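Local coordinates for cellobiose 2-epimerase (Caldibacillus thermoamylovorans, PDB 5ZHB), which catalyses the reversible epimerisation at C2 of the reducing-end glucose of cellobiose, which gives a glucosyl-mannose, at residues A[186-189]-A[190-193]; A[328-331]-A[332-335]; A[373-376]-A[377-381]. All blocks are in the same frame, centred on the assembly; numbering follows the deposited sequence.

Contact 1: A[186-189]-A[190-193]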
ATOM      1  N   HIS A 186      -4.740  10.008   2.099  1.00 18.38           N
ATOM      2  CA  HIS A 186      -5.073   9.930   3.509  1.00 20.02           C
ATOM      3  C   HIS A 186      -4.856   8.517   4.052  1.00 19.03           C
ATOM      4  O   HIS A 186      -4.370   8.344   5.174  1.00 20.09           O
ATOM      5  CB  HIS A 186      -6.495  10.485   3.704  1.00 22.44           C
ATOM      6  CG  HIS A 186      -6.497  11.982   3.582  1.00 24.51           C
ATOM      7  ND1 HIS A 186      -6.542  12.623   2.362  1.00 23.79           N
ATOM      8  CD2 HIS A 186      -6.413  12.961   4.531  1.00 25.24           C
ATOM      9  CE1 HIS A 186      -6.485  13.948   2.569  1.00 24.57           C
ATOM     10  NE2 HIS A 186      -6.407  14.183   3.879  1.00 23.59           N
ATOM     11  N   LEU A 187      -5.179   7.496   3.243  1.00 19.70           N
ATOM     12  CA  LEU A 187      -5.039   6.119   3.723  1.00 20.12           C
ATOM     13  C   LEU A 187      -3.574   5.824   4.034  1.00 18.41           C
ATOM     14  O   LEU A 187      -3.244   5.258   5.095  1.00 19.92           O
ATOM     15  CB  LEU A 187      -5.621   5.147   2.688  1.00 19.28           C
ATOM     16  CG  LEU A 187      -5.517   3.646   3.010  1.00 19.57           C
ATOM     17  CD1 LEU A 187      -6.144   3.336   4.340  1.00 20.70           C
ATOM     18  CD2 LEU A 187      -6.134   2.791   1.936  1.00 21.44           C
ATOM     19  N   HIS A 188      -2.692   6.158   3.069  1.00 18.18           N
ATOM     20  CA  HIS A 188      -1.272   5.825   3.197  1.00 17.57           C
ATOM     21  C   HIS A 188      -0.572   6.736   4.206  1.00 18.69           C
ATOM     22  O   HIS A 188       0.400   6.309   4.824  1.00 17.66           O
ATOM     23  CB  HIS A 188      -0.620   5.631   1.824  1.00 17.98           C
ATOM     24  CG  HIS A 188      -1.254   4.473   1.140  1.00 18.38           C
ATOM     25  ND1 HIS A 188      -1.039   3.171   1.556  1.00 19.33           N
ATOM     26  CD2 HIS A 188      -2.200   4.400   0.203  1.00 19.89           C
ATOM     27  CE1 HIS A 188      -1.792   2.365   0.813  1.00 19.82           C
ATOM     28  NE2 HIS A 188      -2.505   3.078   0.013  1.00 18.11           N
ATOM     29  N   VAL A 189      -1.075   7.955   4.431  1.00 18.52           N
ATOM     30  CA  VAL A 189      -0.568   8.724   5.549  1.00 20.01           C
ATOM     31  C   VAL A 189      -0.910   7.988   6.849  1.00 20.51           C
ATOM     32  O   VAL A 189      -0.058   7.827   7.712  1.00 19.15           O
ATOM     33  CB  VAL A 189      -1.055  10.182   5.550  1.00 20.50           C
ATOM     34  CG1 VAL A 189      -0.669  10.911   6.839  1.00 21.91           C
ATOM     35  CG2 VAL A 189      -0.515  10.915   4.332  1.00 21.76           C
ATOM     36  N   LEU A 190      -2.166   7.549   6.997  1.00 21.76           N
ATOM     37  CA  LEU A 190      -2.562   6.812   8.202  1.00 22.22           C
ATOM     38  C   LEU A 190      -1.725   5.543   8.387  1.00 20.17           C
ATOM     39  O   LEU A 190      -1.235   5.254   9.475  1.00 20.83           O
ATOM     40  CB  LEU A 190      -4.058   6.524   8.107  1.00 20.88           C
ATOM     41  CG  LEU A 190      -4.659   5.698   9.249  1.00 21.89           C
ATOM     42  CD1 LEU A 190      -4.515   6.371  10.605  1.00 22.66           C
ATOM     43  CD2 LEU A 190      -6.107   5.514   8.934  1.00 23.68           C
ATOM     44  N   GLU A 191      -1.527   4.788   7.307  1.00 20.46           N
ATOM     45  CA  GLU A 191      -0.742   3.563   7.338  1.00 21.62           C
ATOM     46  C   GLU A 191       0.667   3.873   7.851  1.00 22.23           C
ATOM     47  O   GLU A 191       1.187   3.183   8.704  1.00 18.37           O
ATOM     48  CB  GLU A 191      -0.734   3.014   5.911  1.00 19.65           C
ATOM     49  CG  GLU A 191       0.222   1.860   5.639  1.00 22.84           C
ATOM     50  CD  GLU A 191       0.256   1.547   4.151  1.00 21.62           C
ATOM     51  OE1 GLU A 191       0.537   2.475   3.364  1.00 21.38           O
ATOM     52  OE2 GLU A 191      -0.056   0.417   3.776  1.00 21.36           O
ATOM     53  N   ALA A 192       1.303   4.888   7.259  1.00 19.80           N
ATOM     54  CA  ALA A 192       2.662   5.263   7.615  1.00 21.50           C
ATOM     55  C   ALA A 192       2.759   5.693   9.083  1.00 21.25           C
ATOM     56  O   ALA A 192       3.650   5.280   9.832  1.00 21.24           O
ATOM     57  CB  ALA A 192       3.052   6.385   6.693  1.00 22.59           C
ATOM     58  N   TYR A 193       1.826   6.538   9.486  1.00 22.87           N
ATOM     59  CA  TYR A 193       1.845   7.093  10.831  1.00 24.76           C
ATOM     60  C   TYR A 193       1.587   6.019  11.878  1.00 25.72           C
ATOM     61  O   TYR A 193       2.147   6.113  12.963  1.00 27.81           O
ATOM     62  CB  TYR A 193       0.800   8.194  10.989  1.00 23.32           C
ATOM     63  CG  TYR A 193       1.169   9.542  10.383  1.00 24.12           C
ATOM     64  CD1 TYR A 193       2.272   9.695   9.546  1.00 24.80           C
ATOM     65  CD2 TYR A 193       0.400  10.665  10.663  1.00 22.85           C
ATOM     66  CE1 TYR A 193       2.601  10.928   9.022  1.00 23.85           C
ATOM     67  CE2 TYR A 193       0.724  11.908  10.149  1.00 23.61           C
ATOM     68  CZ  TYR A 193       1.842  12.045   9.341  1.00 23.84           C
ATOM     69  OH  TYR A 193       2.129  13.279   8.806  1.00 23.13           O
TER
HETATM   70  O   HOH W   1       2.434   4.672   3.559  1.00 18.46           O
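Helix 183-199 is one of the helices of the (alpha/alpha)6 barrel, and its successive turns pair H188 with E191 and V189 with Y193. Four backbone bonds of the i to i+4 kind run through the stretch, from the L190 N to H186 O pair up to Y193 N and V189 O.

The polar pair is a His-carboxylate hydrogen bond. H188 ND1 donates to E191 OE1 over a very short 2.5 Å, and the bond is almost straight at 178°. The two side chains lie alongside each other. OE1 sits at the ring edge, with the carboxylate plane turned 48° from the ring. A water also donates to E191 OE1 at 2.9 Å and reaches back to H188 O, so two donors fix this oxygen. E191 OE2 has its own partners, R379 and Y375.

V189 faces helices 111-128 and 203-220. The hydroxyl of Y193 binds E145. V189 CG1 is anti to the backbone N (chi1 172°), which sends it along the helix toward Y193. It makes a CH-pi contact there, 3.7 Å from the ring centroid of Y193 and nearly straight above the ring face.

Contact 2: A[328-331]-A[332-335]; sequences FLKA and VERI
K330 and E333 meet on the outer side of helix 326-343, an amphipathic helix of the (alpha/alpha)6 barrel. The same two turns bury F328, A331, V332 and I335 on the inner side.

Backbone hydrogen bonds come first. V332 N binds F328 O, E333 N binds L329 O, R334 N binds K330 O and I335 N binds A331 O, all in the regular i to i+4 pattern.

Side-chain carbons settle on the same carbonyls. I335 CG1 is anti to its own carbonyl carbon (chi1 -60°) and lies 3.1 Å from A331 O. V332 CG2 is placed in the same way, 3.3 Å from F328 O. R334 CG lies 3.3 Å from K330 O. On the buried side A331 and I335 pack on helix 306-323, at F316 and M313. F328 meets the ring of Y278.

The charged groups are more loosely joined. The K330 and E333 side chains cross at about a right angle. K330 CE comes within 3.1 Å of E333 OE1, but NZ is 3.9 Å from that OE1, so the salt bridge is long. K330 reaches this place with its chain bent at three successive torsions. The guanidinium of R334 has its partner outside these two turns: NH2 binds K287 O, and NE is 5.4 Å from K330 NZ. An alanine in place of E333 is likely to leave the K330 amine without this carboxylate and the lysine chain freer to swing.

The other carboxylate oxygen has an apolar neighbour here, with L329 CD2 4.1 Å from E333 OE2.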
ATOM      1  N   PHE A 328     -16.490 -14.930   6.430  1.00 27.84           N
ATOM      2  CA  PHE A 328     -15.240 -14.248   6.110  1.00 27.76           C
ATOM      3  C   PHE A 328     -14.142 -15.273   5.826  1.00 27.98           C
ATOM      4  O   PHE A 328     -13.316 -15.047   4.948  1.00 27.09           O
ATOM      5  CB  PHE A 328     -14.866 -13.318   7.264  1.00 27.02           C
ATOM      6  CG  PHE A 328     -15.721 -12.065   7.360  1.00 26.41           C
ATOM      7  CD1 PHE A 328     -15.890 -11.216   6.269  1.00 24.59           C
ATOM      8  CD2 PHE A 328     -16.413 -11.765   8.532  1.00 26.66           C
ATOM      9  CE1 PHE A 328     -16.678 -10.083   6.355  1.00 24.58           C
ATOM     10  CE2 PHE A 328     -17.233 -10.645   8.608  1.00 25.34           C
ATOM     11  CZ  PHE A 328     -17.364  -9.798   7.508  1.00 26.21           C
ATOM     12  N   LEU A 329     -14.114 -16.367   6.606  1.00 26.70           N
ATOM     13  CA  LEU A 329     -13.168 -17.449   6.410  1.00 31.36           C
ATOM     14  C   LEU A 329     -13.409 -18.073   5.052  1.00 30.11           C
ATOM     15  O   LEU A 329     -12.484 -18.264   4.269  1.00 29.28           O
ATOM     16  CB  LEU A 329     -13.237 -18.536   7.475  1.00 35.62           C
ATOM     17  CG  LEU A 329     -11.998 -18.723   8.349  1.00 42.93           C
ATOM     18  CD1 LEU A 329     -12.179 -20.016   9.149  1.00 43.69           C
ATOM     19  CD2 LEU A 329     -10.721 -18.776   7.528  1.00 48.17           C
ATOM     20  N   LYS A 330     -14.666 -18.404   4.780  1.00 30.31           N
ATOM     21  CA  LYS A 330     -14.994 -18.928   3.470  1.00 34.38           C
ATOM     22  C   LYS A 330     -14.513 -17.966   2.382  1.00 29.25           C
ATOM     23  O   LYS A 330     -14.090 -18.408   1.316  1.00 29.51           O
ATOM     24  CB  LYS A 330     -16.490 -19.150   3.237  1.00 40.64           C
ATOM     25  CG  LYS A 330     -16.822 -20.125   2.118  1.00 50.53           C
ATOM     26  CD  LYS A 330     -16.425 -21.569   2.440  1.00 61.94           C
ATOM     27  CE  LYS A 330     -15.086 -22.025   1.913  1.00 67.14           C
ATOM     28  NZ  LYS A 330     -15.209 -22.805   0.673  1.00 70.25           N
ATOM     29  N   ALA A 331     -14.635 -16.657   2.604  1.00 28.06           N
ATOM     30  CA  ALA A 331     -14.320 -15.712   1.536  1.00 25.98           C
ATOM     31  C   ALA A 331     -12.817 -15.774   1.240  1.00 24.32           C
ATOM     32  O   ALA A 331     -12.430 -15.713   0.066  1.00 25.18           O
ATOM     33  CB  ALA A 331     -14.766 -14.296   1.880  1.00 27.02           C
ATOM     34  N   VAL A 332     -12.029 -15.849   2.323  1.00 26.11           N
ATOM     35  CA  VAL A 332     -10.577 -15.898   2.275  1.00 25.57           C
ATOM     36  C   VAL A 332     -10.163 -17.153   1.494  1.00 28.67           C
ATOM     37  O   VAL A 332      -9.353 -17.084   0.571  1.00 23.39           O
ATOM     38  CB  VAL A 332      -9.962 -15.848   3.680  1.00 24.42           C
ATOM     39  CG1 VAL A 332      -8.480 -16.226   3.720  1.00 24.72           C
ATOM     40  CG2 VAL A 332     -10.122 -14.495   4.356  1.00 26.05           C
ATOM     41  N   GLU A 333     -10.766 -18.302   1.825  1.00 25.85           N
ATOM     42  CA  GLU A 333     -10.392 -19.552   1.186  1.00 28.48           C
ATOM     43  C   GLU A 333     -10.651 -19.466  -0.313  1.00 26.13           C
ATOM     44  O   GLU A 333      -9.814 -19.894  -1.096  1.00 27.06           O
ATOM     45  CB  GLU A 333     -11.152 -20.726   1.831  1.00 29.91           C
ATOM     46  CG  GLU A 333     -10.726 -21.043   3.263  1.00 37.37           C
ATOM     47  CD  GLU A 333     -11.611 -22.039   4.040  1.00 42.27           C
ATOM     48  OE1 GLU A 333     -12.505 -22.662   3.424  1.00 44.75           O
ATOM     49  OE2 GLU A 333     -11.427 -22.186   5.272  1.00 45.48           O
ATOM     50  N   ARG A 334     -11.800 -18.912  -0.731  1.00 23.31           N
ATOM     51  CA  ARG A 334     -12.156 -18.879  -2.133  1.00 26.38           C
ATOM     52  C   ARG A 334     -11.305 -17.874  -2.919  1.00 26.71           C
ATOM     53  O   ARG A 334     -10.968 -18.117  -4.076  1.00 24.89           O
ATOM     54  CB  ARG A 334     -13.631 -18.527  -2.340  1.00 27.06           C
ATOM     55  CG  ARG A 334     -14.534 -19.595  -1.737  1.00 31.17           C
ATOM     56  CD  ARG A 334     -15.992 -19.160  -1.839  1.00 32.02           C
ATOM     57  NE  ARG A 334     -16.436 -19.312  -3.221  1.00 33.65           N
ATOM     58  CZ  ARG A 334     -17.204 -18.504  -3.938  1.00 38.49           C
ATOM     59  NH1 ARG A 334     -17.650 -17.349  -3.470  1.00 44.83           N
ATOM     60  NH2 ARG A 334     -17.505 -18.858  -5.168  1.00 38.39           N
ATOM     61  N   ILE A 335     -10.938 -16.742  -2.312  1.00 25.27           N
ATOM     62  CA  ILE A 335     -10.016 -15.844  -2.997  1.00 25.10           C
ATOM     63  C   ILE A 335      -8.689 -16.573  -3.216  1.00 23.19           C
ATOM     64  O   ILE A 335      -8.087 -16.458  -4.279  1.00 25.25           O
ATOM     65  CB  ILE A 335      -9.789 -14.537  -2.214  1.00 25.11           C
ATOM     66  CG1 ILE A 335     -11.095 -13.769  -2.010  1.00 23.45           C
ATOM     67  CG2 ILE A 335      -8.733 -13.669  -2.916  1.00 24.35           C
ATOM     68  CD1 ILE A 335     -10.993 -12.744  -0.898  1.00 24.71           C
TER

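Contact 3: A[373-376]-A[377-381]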
ATOM      1  N   CYS A 373       5.052  -4.003  -7.127  1.00 22.70           N
ATOM      2  CA  CYS A 373       6.217  -4.369  -6.351  1.00 26.66           C
ATOM      3  C   CYS A 373       5.765  -5.404  -5.325  1.00 22.48           C
ATOM      4  O   CYS A 373       4.731  -6.041  -5.519  1.00 19.58           O
ATOM      5  CB  CYS A 373       6.942  -3.113  -5.897  1.00 32.14           C
ATOM      6  SG  CYS A 373       5.875  -2.079  -4.863  1.00 35.09           S
ATOM      7  N   PRO A 374       6.617  -5.787  -4.351  1.00 21.06           N
ATOM      8  CA  PRO A 374       6.266  -6.893  -3.459  1.00 23.89           C
ATOM      9  C   PRO A 374       5.518  -6.539  -2.180  1.00 20.71           C
ATOM     10  O   PRO A 374       5.332  -7.408  -1.346  1.00 24.20           O
ATOM     11  CB  PRO A 374       7.678  -7.409  -3.122  1.00 23.79           C
ATOM     12  CG  PRO A 374       8.502  -6.159  -2.990  1.00 22.89           C
ATOM     13  CD  PRO A 374       7.963  -5.263  -4.090  1.00 23.02           C
ATOM     14  N   TYR A 375       5.130  -5.270  -1.997  1.00 20.48           N
ATOM     15  CA  TYR A 375       4.555  -4.837  -0.728  1.00 20.15           C
ATOM     16  C   TYR A 375       3.204  -5.507  -0.468  1.00 19.78           C
ATOM     17  O   TYR A 375       3.036  -6.116   0.597  1.00 21.75           O
ATOM     18  CB  TYR A 375       4.552  -3.305  -0.673  1.00 19.53           C
ATOM     19  CG  TYR A 375       3.329  -2.574  -0.137  1.00 20.74           C
ATOM     20  CD1 TYR A 375       3.129  -2.382   1.223  1.00 21.63           C
ATOM     21  CD2 TYR A 375       2.414  -1.983  -1.009  1.00 22.61           C
ATOM     22  CE1 TYR A 375       2.055  -1.644   1.716  1.00 22.26           C
ATOM     23  CE2 TYR A 375       1.339  -1.236  -0.534  1.00 21.02           C
ATOM     24  CZ  TYR A 375       1.140  -1.088   0.834  1.00 23.80           C
ATOM     25  OH  TYR A 375       0.096  -0.326   1.320  1.00 22.51           O
ATOM     26  N   HIS A 376       2.259  -5.409  -1.410  1.00 17.65           N
ATOM     27  CA  HIS A 376       0.905  -5.899  -1.140  1.00 18.14           C
ATOM     28  C   HIS A 376       0.899  -7.414  -0.882  1.00 19.64           C
ATOM     29  O   HIS A 376       0.317  -7.893   0.105  1.00 18.95           O
ATOM     30  CB  HIS A 376      -0.044  -5.535  -2.270  1.00 17.71           C
ATOM     31  CG  HIS A 376      -0.573  -4.129  -2.315  1.00 18.20           C
ATOM     32  ND1 HIS A 376      -1.423  -3.611  -1.351  1.00 17.18           N
ATOM     33  CD2 HIS A 376      -0.330  -3.129  -3.187  1.00 19.80           C
ATOM     34  CE1 HIS A 376      -1.682  -2.331  -1.647  1.00 19.08           C
ATOM     35  NE2 HIS A 376      -1.060  -2.025  -2.780  1.00 17.35           N
ATOM     36  N   ASN A 377       1.492  -8.168  -1.801  1.00 18.73           N
ATOM     37  CA  ASN A 377       1.445  -9.622  -1.722  1.00 19.62           C
ATOM     38  C   ASN A 377       2.343 -10.172  -0.600  1.00 21.31           C
ATOM     39  O   ASN A 377       1.930 -11.123   0.088  1.00 23.52           O
ATOM     40  CB  ASN A 377       1.597 -10.272  -3.095  1.00 19.02           C
ATOM     41  CG  ASN A 377       2.905  -9.995  -3.802  1.00 23.05           C
ATOM     42  OD1 ASN A 377       3.632  -9.075  -3.423  1.00 22.80           O
ATOM     43  ND2 ASN A 377       3.171 -10.752  -4.865  1.00 22.53           N
ATOM     44  N   ALA A 378       3.536  -9.601  -0.382  1.00 19.98           N
ATOM     45  CA  ALA A 378       4.348  -9.997   0.755  1.00 21.91           C
ATOM     46  C   ALA A 378       3.646  -9.708   2.074  1.00 20.93           C
ATOM     47  O   ALA A 378       3.625 -10.561   2.962  1.00 22.08           O
ATOM     48  CB  ALA A 378       5.694  -9.330   0.757  1.00 21.68           C
ATOM     49  N   ARG A 379       3.134  -8.477   2.212  1.00 20.23           N
ATOM     50  CA  ARG A 379       2.438  -8.073   3.410  1.00 18.91           C
ATOM     51  C   ARG A 379       1.284  -9.041   3.710  1.00 19.45           C
ATOM     52  O   ARG A 379       1.095  -9.422   4.863  1.00 20.07           O
ATOM     53  CB  ARG A 379       1.970  -6.618   3.281  1.00 17.97           C
ATOM     54  CG  ARG A 379       1.322  -6.168   4.582  1.00 20.09           C
ATOM     55  CD  ARG A 379       0.963  -4.710   4.688  1.00 18.46           C
ATOM     56  NE  ARG A 379      -0.066  -4.337   3.719  1.00 19.97           N
ATOM     57  CZ  ARG A 379      -0.531  -3.096   3.561  1.00 18.87           C
ATOM     58  NH1 ARG A 379      -0.099  -2.126   4.338  1.00 19.74           N
ATOM     59  NH2 ARG A 379      -1.450  -2.849   2.638  1.00 19.90           N
ATOM     60  N   PHE A 380       0.513  -9.430   2.685  1.00 18.64           N
ATOM     61  CA  PHE A 380      -0.568 -10.370   2.892  1.00 21.09           C
ATOM     62  C   PHE A 380      -0.049 -11.665   3.531  1.00 23.68           C
ATOM     63  O   PHE A 380      -0.615 -12.116   4.532  1.00 20.83           O
ATOM     64  CB  PHE A 380      -1.358 -10.567   1.594  1.00 23.18           C
ATOM     65  CG  PHE A 380      -1.747 -12.003   1.292  1.00 24.64           C
ATOM     66  CD1 PHE A 380      -2.754 -12.642   2.015  1.00 25.41           C
ATOM     67  CD2 PHE A 380      -1.108 -12.704   0.278  1.00 23.37           C
ATOM     68  CE1 PHE A 380      -3.124 -13.940   1.700  1.00 25.54           C
ATOM     69  CE2 PHE A 380      -1.475 -14.000  -0.030  1.00 25.96           C
ATOM     70  CZ  PHE A 380      -2.464 -14.625   0.699  1.00 27.56           C
ATOM     71  N   CYS A 381       0.986 -12.281   2.942  1.00 21.56           N
ATOM     72  CA  CYS A 381       1.529 -13.518   3.476  1.00 22.79           C
ATOM     73  C   CYS A 381       1.987 -13.299   4.918  1.00 23.17           C
ATOM     74  O   CYS A 381       1.663 -14.096   5.789  1.00 24.28           O
ATOM     75  CB  CYS A 381       2.690 -14.019   2.621  1.00 21.44           C
ATOM     76  SG  CYS A 381       2.209 -14.494   0.950  1.00 24.04           S
TER
HETATM   77  O   HOH W   2       2.388  -6.887  -4.371  1.00 22.83           O
HETATM   78  O   HOH W   3      -1.291  -6.578   2.220  1.00 22.58           O
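The backbone is extended at C373 and becomes helical from Y375, so that R379 N binds Y375 O at 2.9 Å and F380 N binds H376 O at 3.0 Å. A378 N also reaches P374 O, though the place of that oxygen is less sure. A water accepts from N377 N and lies 2.7 Å from C373 O, bridging this first turn. N377 OD1 also takes a weak bond from A378 N, the next residue along, while its ND2 binds E351.

Y375 and R379 lie side by side. Y375 CE1 stands over the centre of the R379 guanidinium, 3.5 Å from CZ. Ring and guanidinium planes are 54° apart, so this is not a flat stack. R379 starts with CG anti to the backbone N (chi1 -176°) and bends at chi3 (65°), which brings its end beside the tyrosine. This is the start of helix 375-387, near the middle of the (alpha/alpha)6 barrel, the region where enzymes of this family bind their sugar. R379 joins two acidic groups there, with NH1 on E191 and NH2 on E311.

H376 ND1 also bonds E311, and the H376 ring stacks with W307. One of its faces is covered by Y375 CE2, 3.3 Å above the ring plane and over its centre. R379 NH2 is 4.1 Å from H376 ND1. A second water lies at the guanidinium edge, in its plane: it accepts from R379 NE at 3.0 Å and donates to H376 O.

How the contacts relate
From the N terminus the contacts come in series: 186-193, then 328-335, then 373-381. Each joins adjoining residues, so none closes a long loop, and none nests in or crosses another. Contact 1 lies on helix 183-199 and contact 3 at the start of helix 375-387. They meet in the interior, where E191 OE2 is 2.6 Å from R379 NH1 in a salt bridge, and so tie two distant parts of the chain. Contact 2, on helix 326-343, stands apart. Its nearest atoms are about 17 Å from contact 1 and about 6 Å from contact 3. Helix 306-323 lies between, since I335 and F380 both touch M313.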